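Side-chain contacts in myosin-I heavy chain (Dictyostelium discoideum, PDB 5EJR), which is an actin-based motor with ATPase activity, active in adhesion and the early steps of phagocytosis, and is represented here by its C-terminal MyTH4-FERM tail module: residues L88-I93 / I131-I136; A124-E129 / S199-L204; C325-E330 / G334-V339. All coordinates share one frame; numbering follows the deposited sequence.

Contact 1: residues L88-I93 / I131-I136; sequences LVIQSI and IYFLSI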
ATOM      1  N   LEU A  88      12.360  -0.365 -10.332  1.00 37.13           N
ATOM      2  CA  LEU A  88      13.305  -0.573  -9.227  1.00 36.37           C
ATOM      3  C   LEU A  88      14.412   0.490  -9.266  1.00 37.98           C
ATOM      4  O   LEU A  88      14.802   1.002  -8.218  1.00 36.27           O
ATOM      5  CB  LEU A  88      13.912  -1.980  -9.335  1.00 37.05           C
ATOM      6  CG  LEU A  88      13.417  -3.059  -8.351  1.00 42.51           C
ATOM      7  CD1 LEU A  88      11.900  -3.161  -8.316  1.00 42.61           C
ATOM      8  CD2 LEU A  88      14.018  -4.422  -8.685  1.00 45.22           C
ATOM      9  N   VAL A  89      14.845   0.888 -10.485  1.00 34.68           N
ATOM     10  CA  VAL A  89      15.897   1.904 -10.666  1.00 34.50           C
ATOM     11  C   VAL A  89      15.401   3.285 -10.238  1.00 35.53           C
ATOM     12  O   VAL A  89      16.061   3.936  -9.428  1.00 34.77           O
ATOM     13  CB  VAL A  89      16.507   1.867 -12.098  1.00 39.26           C
ATOM     14  CG1 VAL A  89      17.330   3.120 -12.391  1.00 39.88           C
ATOM     15  CG2 VAL A  89      17.357   0.619 -12.290  1.00 39.16           C
ATOM     16  N   ILE A  90      14.227   3.717 -10.734  1.00 31.24           N
ATOM     17  CA  ILE A  90      13.662   5.015 -10.355  1.00 29.90           C
ATOM     18  C   ILE A  90      13.259   5.034  -8.856  1.00 32.98           C
ATOM     19  O   ILE A  90      13.399   6.073  -8.227  1.00 34.19           O
ATOM     20  CB  ILE A  90      12.524   5.471 -11.314  1.00 32.19           C
ATOM     21  CG1 ILE A  90      12.151   6.959 -11.083  1.00 32.88           C
ATOM     22  CG2 ILE A  90      11.306   4.541 -11.260  1.00 30.19           C
ATOM     23  CD1 ILE A  90      11.342   7.627 -12.266  1.00 34.35           C
ATOM     24  N   GLN A  91      12.803   3.895  -8.281  1.00 28.79           N
ATOM     25  CA  GLN A  91      12.486   3.828  -6.844  1.00 29.31           C
ATOM     26  C   GLN A  91      13.747   4.141  -6.001  1.00 33.67           C
ATOM     27  O   GLN A  91      13.654   4.890  -5.032  1.00 33.44           O
ATOM     28  CB  GLN A  91      11.917   2.459  -6.474  1.00 30.28           C
ATOM     29  CG  GLN A  91      10.414   2.373  -6.726  1.00 39.14           C
ATOM     30  CD  GLN A  91       9.970   0.950  -6.903  1.00 50.91           C
ATOM     31  OE1 GLN A  91      10.447   0.026  -6.239  1.00 48.67           O
ATOM     32  NE2 GLN A  91       9.067   0.734  -7.832  1.00 38.20           N
ATOM     33  N   SER A  92      14.927   3.631  -6.437  1.00 30.98           N
ATOM     34  CA  SER A  92      16.240   3.881  -5.818  1.00 31.11           C
ATOM     35  C   SER A  92      16.568   5.378  -5.839  1.00 34.70           C
ATOM     36  O   SER A  92      16.910   5.937  -4.795  1.00 31.99           O
ATOM     37  CB  SER A  92      17.329   3.085  -6.531  1.00 35.41           C
ATOM     38  OG  SER A  92      18.598   3.323  -5.949  1.00 44.80           O
ATOM     39  N   ILE A  93      16.381   6.041  -7.019  1.00 32.24           N
ATOM     40  CA  ILE A  93      16.629   7.467  -7.229  1.00 31.66           C
ATOM     41  C   ILE A  93      15.768   8.310  -6.327  1.00 34.46           C
ATOM     42  O   ILE A  93      16.279   9.236  -5.702  1.00 34.75           O
ATOM     43  CB  ILE A  93      16.469   7.884  -8.724  1.00 35.23           C
ATOM     44  CG1 ILE A  93      17.455   7.118  -9.636  1.00 35.97           C
ATOM     45  CG2 ILE A  93      16.617   9.414  -8.916  1.00 35.84           C
ATOM     46  CD1 ILE A  93      17.106   7.141 -11.125  1.00 35.59           C
ATOM     47  N   ILE A 131      11.660  13.738 -13.996  1.00 29.56           N
ATOM     48  CA  ILE A 131      11.407  15.052 -13.382  1.00 29.20           C
ATOM     49  C   ILE A 131       9.985  15.089 -12.803  1.00 33.72           C
ATOM     50  O   ILE A 131       9.769  15.613 -11.701  1.00 32.67           O
ATOM     51  CB  ILE A 131      11.686  16.210 -14.373  1.00 32.01           C
ATOM     52  CG1 ILE A 131      13.209  16.313 -14.658  1.00 31.77           C
ATOM     53  CG2 ILE A 131      11.131  17.529 -13.852  1.00 33.28           C
ATOM     54  CD1 ILE A 131      13.613  17.136 -15.910  1.00 35.12           C
ATOM     55  N   TYR A 132       9.022  14.509 -13.543  1.00 31.34           N
ATOM     56  CA  TYR A 132       7.637  14.422 -13.074  1.00 29.45           C
ATOM     57  C   TYR A 132       7.563  13.660 -11.740  1.00 33.11           C
ATOM     58  O   TYR A 132       6.926  14.139 -10.798  1.00 32.47           O
ATOM     59  CB  TYR A 132       6.750  13.731 -14.124  1.00 30.39           C
ATOM     60  CG  TYR A 132       5.420  13.292 -13.551  1.00 32.05           C
ATOM     61  CD1 TYR A 132       4.395  14.209 -13.342  1.00 34.58           C
ATOM     62  CD2 TYR A 132       5.206  11.970 -13.165  1.00 32.25           C
ATOM     63  CE1 TYR A 132       3.183  13.823 -12.773  1.00 35.58           C
ATOM     64  CE2 TYR A 132       3.998  11.574 -12.585  1.00 33.26           C
ATOM     65  CZ  TYR A 132       2.985  12.502 -12.406  1.00 41.62           C
ATOM     66  OH  TYR A 132       1.777  12.124 -11.863  1.00 44.71           O
ATOM     67  N   PHE A 133       8.192  12.468 -11.688  1.00 29.78           N
ATOM     68  CA  PHE A 133       8.204  11.581 -10.520  1.00 29.21           C
ATOM     69  C   PHE A 133       8.994  12.164  -9.354  1.00 31.84           C
ATOM     70  O   PHE A 133       8.670  11.874  -8.201  1.00 29.89           O
ATOM     71  CB  PHE A 133       8.655  10.161 -10.889  1.00 31.41           C
ATOM     72  CG  PHE A 133       7.636   9.378 -11.694  1.00 32.42           C
ATOM     73  CD1 PHE A 133       6.354   9.159 -11.204  1.00 34.82           C
ATOM     74  CD2 PHE A 133       7.976   8.819 -12.923  1.00 35.50           C
ATOM     75  CE1 PHE A 133       5.412   8.432 -11.951  1.00 36.27           C
ATOM     76  CE2 PHE A 133       7.035   8.095 -13.672  1.00 38.49           C
ATOM     77  CZ  PHE A 133       5.757   7.909 -13.184  1.00 35.92           C
ATOM     78  N   LEU A 134       9.957  13.072  -9.627  1.00 28.97           N
ATOM     79  CA  LEU A 134      10.652  13.765  -8.550  1.00 28.26           C
ATOM     80  C   LEU A 134       9.705  14.839  -8.031  1.00 32.15           C
ATOM     81  O   LEU A 134       9.545  14.978  -6.812  1.00 32.19           O
ATOM     82  CB  LEU A 134      11.956  14.459  -9.023  1.00 28.52           C
ATOM     83  CG  LEU A 134      13.099  13.602  -9.547  1.00 32.20           C
ATOM     84  CD1 LEU A 134      14.149  14.475 -10.222  1.00 32.10           C
ATOM     85  CD2 LEU A 134      13.749  12.802  -8.437  1.00 34.39           C
ATOM     86  N   SER A 135       9.085  15.611  -8.951  1.00 27.62           N
ATOM     87  CA  SER A 135       8.194  16.727  -8.594  1.00 28.06           C
ATOM     88  C   SER A 135       6.952  16.307  -7.783  1.00 34.07           C
ATOM     89  O   SER A 135       6.430  17.124  -7.034  1.00 35.19           O
ATOM     90  CB  SER A 135       7.791  17.530  -9.828  1.00 32.32           C
ATOM     91  OG  SER A 135       6.887  16.796 -10.638  1.00 43.51           O
ATOM     92  N   ILE A 136       6.492  15.050  -7.923  1.00 29.74           N
ATOM     93  CA  ILE A 136       5.354  14.574  -7.129  1.00 30.19           C
ATOM     94  C   ILE A 136       5.791  14.213  -5.688  1.00 36.02           C
ATOM     95  O   ILE A 136       4.963  14.271  -4.775  1.00 34.21           O
ATOM     96  CB  ILE A 136       4.524  13.443  -7.807  1.00 32.99           C
ATOM     97  CG1 ILE A 136       5.389  12.253  -8.227  1.00 33.26           C
ATOM     98  CG2 ILE A 136       3.693  13.992  -8.979  1.00 33.79           C
ATOM     99  CD1 ILE A 136       4.631  10.950  -8.515  1.00 43.79           C
TER
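The ring of Phe133 meets the CD1 methyl of Ile90 at its CD2 corner, an oblique approach of 3.6 Å between the two atoms. One face of the same ring is taken by its neighbour in sequence: Tyr132 CD2 stands above that face, displaced toward the rim. Phe133 CE1 in turn lies at the edge of the Tyr132 ring, in its plane. Phe200, from helix 194-205, continues the aromatic group by stacking on Tyr132 and meeting Phe133 edge-to-face.

CD1 of Ile90 touches more than one carbon of the phenylalanine, lying 3.9 Å from Phe133 CB as well, so it sits at the root of the ring as well as beside it. It gets there because CG1 of Ile90 is turned away from the backbone N (chi1 -168°), which leaves CG2 in the crowded position between N and the carbonyl carbon and carries CD1 out to Phe133. The two side chains cross at about a right angle.

Helices 86-99 and 121-137 belong to the helical bundle of the MyTH4 domain, and this contact is a fully buried, apolar piece of its interior. Trp74 of helix 58-75 and Pro192 of a loop also pack on Ile90. One turn further on, Ile93 CG2 reaches Leu134 CD2 at 4.5 Å, a looser contact to which Leu134 contributes only the end of its chain. Ile107 of helix 104-113 touches both of these residues.

On helix 121-137, the hydroxyl of Ser135 turns back onto its own helix and donates to Tyr132 O over 2.7 Å (OG to O). The donor is tilted 29° from the carbonyl plane, and the same oxygen also accepts the backbone bond from Ile136 N.

Contact 2: residues A124-E129 / S199-L204; sequences AKKGFE and SFRSNL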
ATOM      1  N   ALA A 124      15.410  11.420 -23.838  1.00 41.61           N
ATOM      2  CA  ALA A 124      15.079  12.746 -23.290  1.00 41.06           C
ATOM      3  C   ALA A 124      13.688  12.788 -22.638  1.00 43.57           C
ATOM      4  O   ALA A 124      13.515  13.495 -21.647  1.00 42.16           O
ATOM      5  CB  ALA A 124      15.164  13.806 -24.373  1.00 42.92           C
ATOM      6  N   LYS A 125      12.699  12.063 -23.213  1.00 40.20           N
ATOM      7  CA  LYS A 125      11.315  12.006 -22.728  1.00 39.73           C
ATOM      8  C   LYS A 125      11.280  11.333 -21.333  1.00 42.34           C
ATOM      9  O   LYS A 125      10.582  11.820 -20.438  1.00 41.69           O
ATOM     10  CB  LYS A 125      10.427  11.264 -23.754  1.00 42.74           C
ATOM     11  CG  LYS A 125       8.952  11.148 -23.387  1.00 52.31           C
ATOM     12  CD  LYS A 125       8.179  10.360 -24.442  1.00 65.16           C
ATOM     13  CE  LYS A 125       6.699  10.240 -24.142  1.00 77.51           C
ATOM     14  NZ  LYS A 125       5.989  11.549 -24.236  1.00 89.92           N
ATOM     15  N   LYS A 126      12.072  10.248 -21.167  1.00 36.78           N
ATOM     16  CA  LYS A 126      12.269   9.470 -19.944  1.00 36.12           C
ATOM     17  C   LYS A 126      12.917  10.345 -18.865  1.00 37.84           C
ATOM     18  O   LYS A 126      12.625  10.187 -17.675  1.00 35.83           O
ATOM     19  CB  LYS A 126      13.137   8.228 -20.227  1.00 38.37           C
ATOM     20  CG  LYS A 126      12.362   7.056 -20.823  1.00 37.56           C
ATOM     21  CD  LYS A 126      13.321   6.008 -21.369  1.00 44.29           C
ATOM     22  CE  LYS A 126      12.634   4.788 -21.920  1.00 58.23           C
ATOM     23  NZ  LYS A 126      13.620   3.717 -22.246  1.00 65.13           N
ATOM     24  N   GLY A 127      13.776  11.271 -19.305  1.00 34.76           N
ATOM     25  CA  GLY A 127      14.423  12.248 -18.445  1.00 33.86           C
ATOM     26  C   GLY A 127      13.374  13.172 -17.884  1.00 35.17           C
ATOM     27  O   GLY A 127      13.375  13.450 -16.681  1.00 34.35           O
ATOM     28  N   PHE A 128      12.414  13.600 -18.732  1.00 30.07           N
ATOM     29  CA  PHE A 128      11.309  14.424 -18.235  1.00 30.19           C
ATOM     30  C   PHE A 128      10.313  13.625 -17.359  1.00 33.42           C
ATOM     31  O   PHE A 128       9.736  14.200 -16.436  1.00 32.07           O
ATOM     32  CB  PHE A 128      10.592  15.172 -19.366  1.00 31.76           C
ATOM     33  CG  PHE A 128      11.386  16.344 -19.898  1.00 32.47           C
ATOM     34  CD1 PHE A 128      11.668  17.439 -19.091  1.00 33.97           C
ATOM     35  CD2 PHE A 128      11.851  16.353 -21.208  1.00 34.28           C
ATOM     36  CE1 PHE A 128      12.421  18.514 -19.580  1.00 35.85           C
ATOM     37  CE2 PHE A 128      12.596  17.432 -21.697  1.00 37.19           C
ATOM     38  CZ  PHE A 128      12.877  18.504 -20.879  1.00 35.14           C
ATOM     39  N   GLU A 129      10.135  12.313 -17.635  1.00 31.26           N
ATOM     40  CA  GLU A 129       9.263  11.424 -16.829  1.00 30.65           C
ATOM     41  C   GLU A 129       9.819  11.342 -15.395  1.00 33.68           C
ATOM     42  O   GLU A 129       9.056  11.384 -14.417  1.00 33.12           O
ATOM     43  CB  GLU A 129       9.213  10.014 -17.435  1.00 32.39           C
ATOM     44  CG  GLU A 129       8.357   9.919 -18.689  1.00 43.46           C
ATOM     45  CD  GLU A 129       8.346   8.562 -19.361  1.00 57.67           C
ATOM     46  OE1 GLU A 129       9.363   7.839 -19.261  1.00 61.59           O
ATOM     47  OE2 GLU A 129       7.332   8.234 -20.015  1.00 48.04           O
ATOM     48  N   SER A 199       0.390   3.560 -16.008  1.00 35.19           N
ATOM     49  CA  SER A 199      -0.817   4.365 -15.861  1.00 34.56           C
ATOM     50  C   SER A 199      -0.552   5.819 -16.232  1.00 38.15           C
ATOM     51  O   SER A 199      -1.292   6.374 -17.048  1.00 36.99           O
ATOM     52  CB  SER A 199      -1.412   4.205 -14.467  1.00 36.34           C
ATOM     53  OG  SER A 199      -1.943   2.889 -14.371  1.00 38.37           O
ATOM     54  N   PHE A 200       0.573   6.385 -15.750  1.00 33.27           N
ATOM     55  CA  PHE A 200       0.982   7.757 -16.059  1.00 33.71           C
ATOM     56  C   PHE A 200       1.172   7.969 -17.592  1.00 39.62           C
ATOM     57  O   PHE A 200       0.706   8.964 -18.146  1.00 39.61           O
ATOM     58  CB  PHE A 200       2.277   8.106 -15.293  1.00 34.55           C
ATOM     59  CG  PHE A 200       2.941   9.377 -15.763  1.00 36.32           C
ATOM     60  CD1 PHE A 200       2.360  10.616 -15.516  1.00 38.94           C
ATOM     61  CD2 PHE A 200       4.160   9.339 -16.428  1.00 37.98           C
ATOM     62  CE1 PHE A 200       2.977  11.788 -15.949  1.00 40.08           C
ATOM     63  CE2 PHE A 200       4.773  10.511 -16.856  1.00 41.09           C
ATOM     64  CZ  PHE A 200       4.184  11.725 -16.605  1.00 39.32           C
ATOM     65  N   ARG A 201       1.851   7.021 -18.237  1.00 37.28           N
ATOM     66  CA  ARG A 201       2.146   6.996 -19.657  1.00 39.02           C
ATOM     67  C   ARG A 201       0.888   6.937 -20.509  1.00 43.94           C
ATOM     68  O   ARG A 201       0.703   7.810 -21.360  1.00 43.23           O
ATOM     69  CB  ARG A 201       3.097   5.835 -19.978  1.00 38.09           C
ATOM     70  CG  ARG A 201       4.526   6.213 -19.693  1.00 41.45           C
ATOM     71  CD  ARG A 201       5.459   5.025 -19.741  1.00 44.11           C
ATOM     72  NE  ARG A 201       6.796   5.451 -19.340  1.00 41.69           N
ATOM     73  CZ  ARG A 201       7.851   4.657 -19.259  1.00 51.78           C
ATOM     74  NH1 ARG A 201       7.739   3.361 -19.518  1.00 44.03           N
ATOM     75  NH2 ARG A 201       9.022   5.144 -18.887  1.00 40.34           N
ATOM     76  N   SER A 202      -0.006   5.953 -20.247  1.00 41.85           N
ATOM     77  CA  SER A 202      -1.247   5.825 -21.010  1.00 42.50           C
ATOM     78  C   SER A 202      -2.236   6.979 -20.733  1.00 46.91           C
ATOM     79  O   SER A 202      -3.002   7.326 -21.633  1.00 48.19           O
ATOM     80  CB  SER A 202      -1.878   4.447 -20.837  1.00 45.93           C
ATOM     81  OG  SER A 202      -2.147   4.134 -19.483  1.00 57.55           O
ATOM     82  N   ASN A 203      -2.170   7.631 -19.557  1.00 41.51           N
ATOM     83  CA  ASN A 203      -3.024   8.793 -19.290  1.00 41.91           C
ATOM     84  C   ASN A 203      -2.542  10.026 -20.101  1.00 48.10           C
ATOM     85  O   ASN A 203      -3.365  10.845 -20.504  1.00 47.32           O
ATOM     86  CB  ASN A 203      -3.138   9.103 -17.799  1.00 42.64           C
ATOM     87  CG  ASN A 203      -3.965  10.330 -17.490  1.00 73.70           C
ATOM     88  OD1 ASN A 203      -5.199  10.286 -17.427  1.00 70.11           O
ATOM     89  ND2 ASN A 203      -3.302  11.469 -17.322  1.00 67.49           N
ATOM     90  N   LEU A 204      -1.220  10.159 -20.343  1.00 47.71           N
ATOM     91  CA  LEU A 204      -0.708  11.288 -21.137  1.00 49.59           C
ATOM     92  C   LEU A 204      -0.905  11.035 -22.626  1.00 54.74           C
ATOM     93  O   LEU A 204      -1.135  11.978 -23.387  1.00 54.22           O
ATOM     94  CB  LEU A 204       0.777  11.572 -20.861  1.00 50.00           C
ATOM     95  CG  LEU A 204       1.130  12.643 -19.827  1.00 54.97           C
ATOM     96  CD1 LEU A 204       2.602  13.005 -19.943  1.00 55.37           C
ATOM     97  CD2 LEU A 204       0.275  13.920 -19.973  1.00 57.82           C
TER
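Glu129 and Arg201 form a salt bridge between two helices of the MyTH4 bundle, 121-137 and 194-205, whose short segments cross at 112° with their axes 12.8 Å apart at the closest. The grip is bidentate and side-on: Arg201 NH2 donates to Glu129 OE1 at 2.7 Å, and Arg201 NE to Glu129 OE2 at 2.9 Å. The carboxylate and guanidinium planes are only 18° apart, yet they are not coplanar, as both oxygens are met from above the carboxylate plane. Arg201 spans the gap with a chain extended from CG to NE. A leucine here would probably leave the buried Glu129 carboxylate without its charged mate and set it free to turn.

The stem of the glutamate adds apolar contact: Glu129 CG packs at the edge of the Phe200 ring, 4.1 Å from CE2. Trp74 of helix 58-75 touches both Glu129 and Arg201, and its NE1 is hydrogen-bonded to Lys126 O.

Among like charges, Lys126 NZ stays 5.9 Å from Arg201 NH2, and it is the aliphatic part of the lysine that comes close, with Lys126 CG 4.3 Å from Arg201 NH2.

Contact 3: residues C325-E330 / G334-V339; sequences CQIRDE and GLYTNV. With EDO (1,2-ethanediol), chain H.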
ATOM      1  N   CYS A 325     -20.673 -14.093   3.836  0.50 18.20           N
ATOM      2  CA  CYS A 325     -19.695 -14.630   2.892  0.50 20.53           C
ATOM      3  C   CYS A 325     -18.281 -14.671   3.516  0.50 20.74           C
ATOM      4  O   CYS A 325     -17.592 -15.676   3.379  0.50 18.65           O
ATOM      5  CB  CYS A 325     -19.726 -13.818   1.598  0.50 23.21           C
ATOM      6  SG  CYS A 325     -18.620 -14.417   0.296  0.50 29.12           S
ATOM      7  N   GLN A 326     -17.883 -13.612   4.252  1.00 15.80           N
ATOM      8  CA  GLN A 326     -16.554 -13.514   4.893  1.00 15.07           C
ATOM      9  C   GLN A 326     -16.418 -14.499   6.057  1.00 17.72           C
ATOM     10  O   GLN A 326     -15.396 -15.163   6.151  1.00 15.11           O
ATOM     11  CB  GLN A 326     -16.264 -12.076   5.364  1.00 15.48           C
ATOM     12  CG  GLN A 326     -14.901 -11.918   6.012  1.00 21.78           C
ATOM     13  CD  GLN A 326     -14.624 -10.472   6.300  1.00 26.22           C
ATOM     14  OE1 GLN A 326     -14.792  -9.613   5.450  1.00 14.66           O
ATOM     15  NE2 GLN A 326     -14.230 -10.175   7.512  1.00 15.45           N
ATOM     16  N   ILE A 327     -17.441 -14.609   6.908  1.00 14.04           N
ATOM     17  CA  ILE A 327     -17.387 -15.518   8.067  1.00 13.20           C
ATOM     18  C   ILE A 327     -17.423 -16.976   7.573  1.00 15.75           C
ATOM     19  O   ILE A 327     -16.732 -17.823   8.133  1.00 14.43           O
ATOM     20  CB  ILE A 327     -18.540 -15.199   9.048  1.00 15.14           C
ATOM     21  CG1 ILE A 327     -18.369 -13.740   9.592  1.00 15.16           C
ATOM     22  CG2 ILE A 327     -18.569 -16.222  10.216  1.00 15.10           C
ATOM     23  CD1 ILE A 327     -19.701 -13.134  10.079  1.00 11.56           C
ATOM     24  N   ARG A 328     -18.236 -17.251   6.540  1.00 13.17           N
ATOM     25  CA  ARG A 328     -18.353 -18.590   5.945  1.00 13.89           C
ATOM     26  C   ARG A 328     -17.000 -19.012   5.369  1.00 16.48           C
ATOM     27  O   ARG A 328     -16.588 -20.143   5.582  1.00 15.81           O
ATOM     28  CB  ARG A 328     -19.424 -18.647   4.839  1.00 13.62           C
ATOM     29  CG  ARG A 328     -19.877 -20.107   4.575  1.00 17.27           C
ATOM     30  CD  ARG A 328     -20.556 -20.214   3.217  1.00 22.43           C
ATOM     31  NE  ARG A 328     -21.179 -21.525   2.991  1.00 19.11           N
ATOM     32  CZ  ARG A 328     -20.547 -22.573   2.450  1.00 28.43           C
ATOM     33  NH1 ARG A 328     -19.267 -22.487   2.117  1.00 14.60           N
ATOM     34  NH2 ARG A 328     -21.195 -23.718   2.251  1.00 15.27           N
ATOM     35  N   ASP A 329     -16.303 -18.092   4.682  1.00 14.75           N
ATOM     36  CA  ASP A 329     -14.980 -18.341   4.091  1.00 15.38           C
ATOM     37  C   ASP A 329     -13.937 -18.655   5.147  1.00 18.22           C
ATOM     38  O   ASP A 329     -13.133 -19.594   4.979  1.00 18.79           O
ATOM     39  CB  ASP A 329     -14.557 -17.173   3.195  1.00 18.13           C
ATOM     40  CG  ASP A 329     -13.175 -17.358   2.610  1.00 34.34           C
ATOM     41  OD1 ASP A 329     -13.053 -18.088   1.606  1.00 35.63           O
ATOM     42  OD2 ASP A 329     -12.211 -16.800   3.181  1.00 39.90           O
ATOM     43  N   GLU A 330     -13.961 -17.895   6.273  1.00 12.77           N
ATOM     44  CA  GLU A 330     -13.040 -18.114   7.400  1.00 12.23           C
ATOM     45  C   GLU A 330     -13.317 -19.476   8.038  1.00 15.95           C
ATOM     46  O   GLU A 330     -12.369 -20.192   8.423  1.00 14.10           O
ATOM     47  CB  GLU A 330     -13.210 -16.992   8.450  1.00 13.14           C
ATOM     48  CG  GLU A 330     -12.641 -15.678   7.949  1.00 23.08           C
ATOM     49  CD  GLU A 330     -13.083 -14.466   8.750  1.00 38.93           C
ATOM     50  OE1 GLU A 330     -12.383 -13.434   8.689  1.00 29.37           O
ATOM     51  OE2 GLU A 330     -14.144 -14.529   9.410  1.00 32.60           O
ATOM     52  N   GLY A 334     -10.790 -23.044   8.033  1.00 19.02           N
ATOM     53  CA  GLY A 334     -10.417 -23.614   9.324  1.00 19.38           C
ATOM     54  C   GLY A 334      -9.986 -22.599  10.368  1.00 26.45           C
ATOM     55  O   GLY A 334      -9.344 -22.971  11.349  1.00 25.59           O
ATOM     56  N   LEU A 335     -10.375 -21.320  10.217  1.00 24.87           N
ATOM     57  CA  LEU A 335      -9.993 -20.300  11.211  1.00 25.43           C
ATOM     58  C   LEU A 335     -10.739 -20.402  12.552  1.00 26.56           C
ATOM     59  O   LEU A 335     -10.219 -19.944  13.564  1.00 27.12           O
ATOM     60  CB  LEU A 335     -10.107 -18.900  10.614  1.00 26.25           C
ATOM     61  CG  LEU A 335      -9.278 -18.695   9.322  1.00 33.66           C
ATOM     62  CD1 LEU A 335      -9.418 -17.291   8.803  1.00 34.62           C
ATOM     63  CD2 LEU A 335      -7.771 -19.030   9.529  1.00 37.58           C
ATOM     64  N   TYR A 336     -11.922 -21.036  12.582  1.00 21.52           N
ATOM     65  CA  TYR A 336     -12.704 -21.189  13.807  1.00 21.76           C
ATOM     66  C   TYR A 336     -12.675 -22.631  14.325  1.00 31.56           C
ATOM     67  O   TYR A 336     -13.481 -23.449  13.904  1.00 31.67           O
ATOM     68  CB  TYR A 336     -14.155 -20.702  13.577  1.00 21.50           C
ATOM     69  CG  TYR A 336     -14.227 -19.253  13.154  1.00 23.29           C
ATOM     70  CD1 TYR A 336     -13.756 -18.237  13.985  1.00 24.28           C
ATOM     71  CD2 TYR A 336     -14.793 -18.889  11.938  1.00 23.98           C
ATOM     72  CE1 TYR A 336     -13.821 -16.899  13.602  1.00 24.56           C
ATOM     73  CE2 TYR A 336     -14.897 -17.551  11.560  1.00 25.21           C
ATOM     74  CZ  TYR A 336     -14.396 -16.562  12.389  1.00 33.25           C
ATOM     75  OH  TYR A 336     -14.473 -15.250  12.005  1.00 37.36           O
ATOM     76  N   THR A 337     -11.775 -22.948  15.243  1.00 32.28           N
ATOM     77  CA  THR A 337     -11.684 -24.335  15.711  1.00 33.75           C
ATOM     78  C   THR A 337     -11.988 -24.512  17.229  1.00 40.09           C
ATOM     79  O   THR A 337     -11.851 -25.629  17.735  1.00 40.09           O
ATOM     80  CB  THR A 337     -10.346 -24.957  15.280  1.00 40.10           C
ATOM     81  OG1 THR A 337      -9.278 -24.046  15.555  1.00 36.35           O
ATOM     82  CG2 THR A 337     -10.333 -25.320  13.787  1.00 40.36           C
ATOM     83  N   ASN A 338     -12.523 -23.469  17.921  1.00 36.90           N
ATOM     84  CA  ASN A 338     -12.944 -23.616  19.328  1.00 36.92           C
ATOM     85  C   ASN A 338     -14.353 -24.248  19.336  1.00 38.79           C
ATOM     86  O   ASN A 338     -15.277 -23.813  20.035  1.00 39.38           O
ATOM     87  CB  ASN A 338     -12.922 -22.266  20.090  1.00 33.79           C
ATOM     88  CG  ASN A 338     -13.176 -22.408  21.585  1.00 61.08           C
ATOM     89  OD1 ASN A 338     -12.922 -23.460  22.198  1.00 55.99           O
ATOM     90  ND2 ASN A 338     -13.724 -21.372  22.205  1.00 55.19           N
ATOM     91  N   VAL A 339     -14.510 -25.286  18.552  1.00 33.58           N
ATOM     92  CA  VAL A 339     -15.812 -25.894  18.347  1.00 31.91           C
ATOM     93  C   VAL A 339     -15.726 -27.418  18.470  1.00 32.33           C
ATOM     94  O   VAL A 339     -14.756 -28.016  18.005  1.00 30.93           O
ATOM     95  CB  VAL A 339     -16.262 -25.345  16.952  1.00 35.95           C
ATOM     96  CG1 VAL A 339     -15.698 -26.133  15.776  1.00 36.82           C
ATOM     97  CG2 VAL A 339     -17.753 -25.136  16.844  1.00 34.80           C
TER
HETATM   98  C1  EDO H2407     -14.965 -12.355  12.227  1.00 29.55           C
HETATM   99  O1  EDO H2407     -13.644 -12.172  12.688  1.00 29.58           O
HETATM  100  C2  EDO H2407     -15.284 -11.815  10.798  1.00 28.11           C
HETATM  101  O2  EDO H2407     -14.211 -11.833   9.873  1.00 26.62           O
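Glu330 and Tyr336 both place CG opposite the carbonyl carbon and beside the backbone N (chi1 -72° and -59°), and the glutamate is extended beyond CG, so that its carboxylate meets the phenol hydroxyl across the turn that ends helix 317-332. That ending is a Schellman motif in the central, FERM_M-like lobe of the FERM domain. Gly334 supplies the positive phi, a conformation that favours glycine, and Leu335 N then donates back to Glu330 O at 2.9 Å.

Past this glycine, Leu335 lays its CD1 methyl against Glu330 CG at 3.7 Å, on the aliphatic stem of the glutamate. Tyr336 crosses the same residue obliquely, its CE2 3.6 Å from Glu330 CB, while Ile327 O lies in the plane of the tyrosine ring at its edge. Ile413 of helix 402-416 touches both Ile327 and Tyr336, joining this turn to the rest of the lobe.

The carboxylate is shared. Its OE1 also forms a salt bridge with Arg295, and a 1,2-ethanediol molecule, probably from the crystallisation liquor, puts O2 at 2.7 Å from both Glu330 OE1 and OE2. Gln326 NE2 donates to that ethanediol O2 at 2.9 Å. Tyr336 OH gives its proton to Glu330 OE2 over 2.7 Å, from well above the carboxylate plane, which stands 82° from the phenol ring.

Overall arrangement
Contacts 1 and 2 lie in the MyTH4 domain, their centres 12 Å apart, and both draw on helix 121-137. Their segments alternate along the chain, 88-93, 124-129, 131-136 and 199-204, so helix 121-137 meets helix 86-99 through its C-terminal half and helix 194-205 from its middle onward. The two contacts touch through Phe200, whose CD2 is 3.9 Å from Phe133 CZ. Contact 3 comes later in the sequence, in the FERM part, on the opposite side of the chain's centre. Its centre is 43 Å from that of contact 1 and 46 Å from that of contact 2, consistent with an elongated MyTH4-FERM module.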